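Local coordinates for serine protease MT3772 (Mycobacterium tuberculosis, PDB 3K6Y), which is the protease part of a membrane-associated S1C-family serine endopeptidase that probably equips the bacterium to resist oxidative and acid stress, at residues A[131-136]-A[185-190]. Residues are numbered along the deposited sequence; the frame is centred on the assembly and turned at random.
Sequences VVVLGY and GPLIDL
The peptide units of V132 and I188 meet edge to edge through their N-H and C=O groups; over one face lie the side chains of V131, V133 and L187, over the other those of V132, L134 and I188. V132 N reaches I188 O at 3.0 Å, within the carbonyl plane, and I188 N returns to V132 O. Next along antiparallel strands 131-135 and 186-188, L134 N gives a longer bond of 3.2 Å to P186 O. V132 O also takes a CA-H contact from L187, and L134 O one from G185. The puckered P186 ring sets CG beside L134 CB and CD 3.5 Å from L134 O.

On the first face L187, its CG anti to the backbone N, brings CD1 to 3.7 Å from V133 CG2. CD1 also meets V131 CG2, and L187 crosses both valines obliquely; I149 touches V131 and L187 here. On the other, chi1 of 60° wedges I188 CG1 between its own N and carbonyl carbon, against V132 CB. I188 CD1 meets L134 CD1 at 3.9 Å, the two side chains crossing at about a right angle. Helix 35-40 packs here, T40 on L134 and I188, V36 on I188. Following I188, D189 OD2 accepts a hydrogen bond from Q193 N, just before strand 194-201.

Within the trypsin-like protease domain, the pairing joins the first and fourth strands of the second six-stranded barrel, closing it as in chymotrypsin-like proteases. Segment 185-190 follows S183, the predicted active-site serine. Between two apolar layers, the ladder satisfies the buried N-H and C=O groups of V132 and I188, L134 N and P186 O.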
loop_
_atom_site.group_PDB
_atom_site.type_symbol
_atom_site.label_atom_id
_atom_site.label_comp_id
_atom_site.label_asym_id
_atom_site.label_seq_id
_atom_site.Cartn_x
_atom_site.Cartn_y
_atom_site.Cartn_z
ATOM N N VAL A 131 19.849 -7.173 27.115
ATOM C CA VAL A 131 18.551 -7.361 26.459
ATOM C C VAL A 131 18.669 -8.538 25.489
ATOM O O VAL A 131 19.775 -9.017 25.211
ATOM C CB VAL A 131 18.097 -6.053 25.755
ATOM C CG1 VAL A 131 17.716 -4.967 26.797
ATOM C CG2 VAL A 131 19.191 -5.531 24.801
ATOM N N VAL A 132 17.532 -9.025 24.992
ATOM C CA VAL A 132 17.543 -10.197 24.134
ATOM C C VAL A 132 16.632 -9.974 22.937
ATOM O O VAL A 132 15.491 -9.543 23.077
ATOM C CB VAL A 132 17.127 -11.495 24.869
ATOM C CG1 VAL A 132 17.602 -12.694 24.105
ATOM C CG2 VAL A 132 17.658 -11.531 26.318
ATOM N N VAL A 133 17.153 -10.270 21.754
ATOM C CA VAL A 133 16.371 -10.277 20.522
ATOM C C VAL A 133 15.781 -11.675 20.351
ATOM O O VAL A 133 16.513 -12.659 20.395
ATOM C CB VAL A 133 17.278 -9.922 19.301
ATOM C CG1 VAL A 133 16.604 -10.251 17.949
ATOM C CG2 VAL A 133 17.699 -8.474 19.374
ATOM N N LEU A 134 14.467 -11.770 20.192
ATOM C CA LEU A 134 13.826 -13.078 20.020
ATOM C C LEU A 134 13.201 -13.172 18.639
ATOM O O LEU A 134 12.424 -12.295 18.251
ATOM C CB LEU A 134 12.748 -13.298 21.084
ATOM C CG LEU A 134 13.198 -13.119 22.530
ATOM C CD1 LEU A 134 12.000 -13.378 23.442
ATOM C CD2 LEU A 134 14.343 -14.054 22.862
ATOM N N GLY A 135 13.488 -14.248 17.915
ATOM C CA GLY A 135 12.901 -14.367 16.591
ATOM C C GLY A 135 13.244 -15.646 15.879
ATOM O O GLY A 135 13.722 -16.608 16.491
ATOM N N TYR A 136 12.969 -15.655 14.579
ATOM C CA TYR A 136 13.094 -16.850 13.756
ATOM C C TYR A 136 13.999 -16.593 12.551
ATOM O O TYR A 136 13.516 -16.453 11.416
ATOM C CB TYR A 136 11.708 -17.319 13.306
ATOM C CG TYR A 136 10.836 -17.768 14.450
ATOM C CD1 TYR A 136 10.782 -19.113 14.824
ATOM C CD2 TYR A 136 10.047 -16.857 15.153
ATOM C CE1 TYR A 136 9.970 -19.537 15.880
ATOM C CE2 TYR A 136 9.274 -17.261 16.209
ATOM C CZ TYR A 136 9.214 -18.585 16.557
ATOM O OH TYR A 136 8.424 -18.995 17.607
ATOM N N GLY A 185 10.227 -9.149 15.637
ATOM C CA GLY A 185 10.312 -9.774 16.941
ATOM C C GLY A 185 10.542 -8.750 18.023
ATOM O O GLY A 185 10.968 -7.613 17.777
ATOM N N PRO A 186 10.285 -9.158 19.253
ATOM C CA PRO A 186 10.510 -8.247 20.351
ATOM C C PRO A 186 11.973 -8.196 20.808
ATOM O O PRO A 186 12.665 -9.203 20.795
ATOM C CB PRO A 186 9.640 -8.852 21.468
ATOM C CG PRO A 186 9.719 -10.326 21.204
ATOM C CD PRO A 186 9.802 -10.470 19.707
ATOM N N LEU A 187 12.396 -7.015 21.243
ATOM C CA LEU A 187 13.565 -6.881 22.100
ATOM C C LEU A 187 13.039 -6.905 23.517
ATOM O O LEU A 187 12.205 -6.068 23.882
ATOM C CB LEU A 187 14.232 -5.543 21.834
ATOM C CG LEU A 187 15.500 -5.293 22.659
ATOM C CD1 LEU A 187 16.649 -6.155 22.112
ATOM C CD2 LEU A 187 15.885 -3.821 22.651
ATOM N N ILE A 188 13.483 -7.885 24.287
ATOM C CA ILE A 188 12.986 -7.979 25.658
ATOM C C ILE A 188 14.049 -7.630 26.670
ATOM O O ILE A 188 15.249 -7.797 26.438
ATOM C CB ILE A 188 12.378 -9.351 25.990
ATOM C CG1 ILE A 188 13.395 -10.479 25.822
ATOM C CG2 ILE A 188 11.109 -9.601 25.163
ATOM C CD1 ILE A 188 13.119 -11.703 26.726
ATOM N N ASP A 189 13.583 -7.126 27.805
ATOM C CA ASP A 189 14.450 -6.947 28.966
ATOM C C ASP A 189 14.456 -8.231 29.790
ATOM O O ASP A 189 13.782 -9.204 29.468
ATOM C CB ASP A 189 14.057 -5.706 29.783
ATOM C CG ASP A 189 12.682 -5.802 30.430
ATOM O OD1 ASP A 189 12.159 -4.719 30.785
ATOM O OD2 ASP A 189 12.133 -6.911 30.628
ATOM N N LEU A 190 15.210 -8.231 30.885
ATOM C CA LEU A 190 15.370 -9.456 31.652
ATOM C C LEU A 190 14.154 -9.784 32.514
ATOM O O LEU A 190 14.099 -10.855 33.117
ATOM C CB LEU A 190 16.647 -9.403 32.491
ATOM C CG LEU A 190 17.922 -9.369 31.639
ATOM C CD1 LEU A 190 19.155 -9.632 32.482
ATOM C CD2 LEU A 190 17.869 -10.361 30.474
#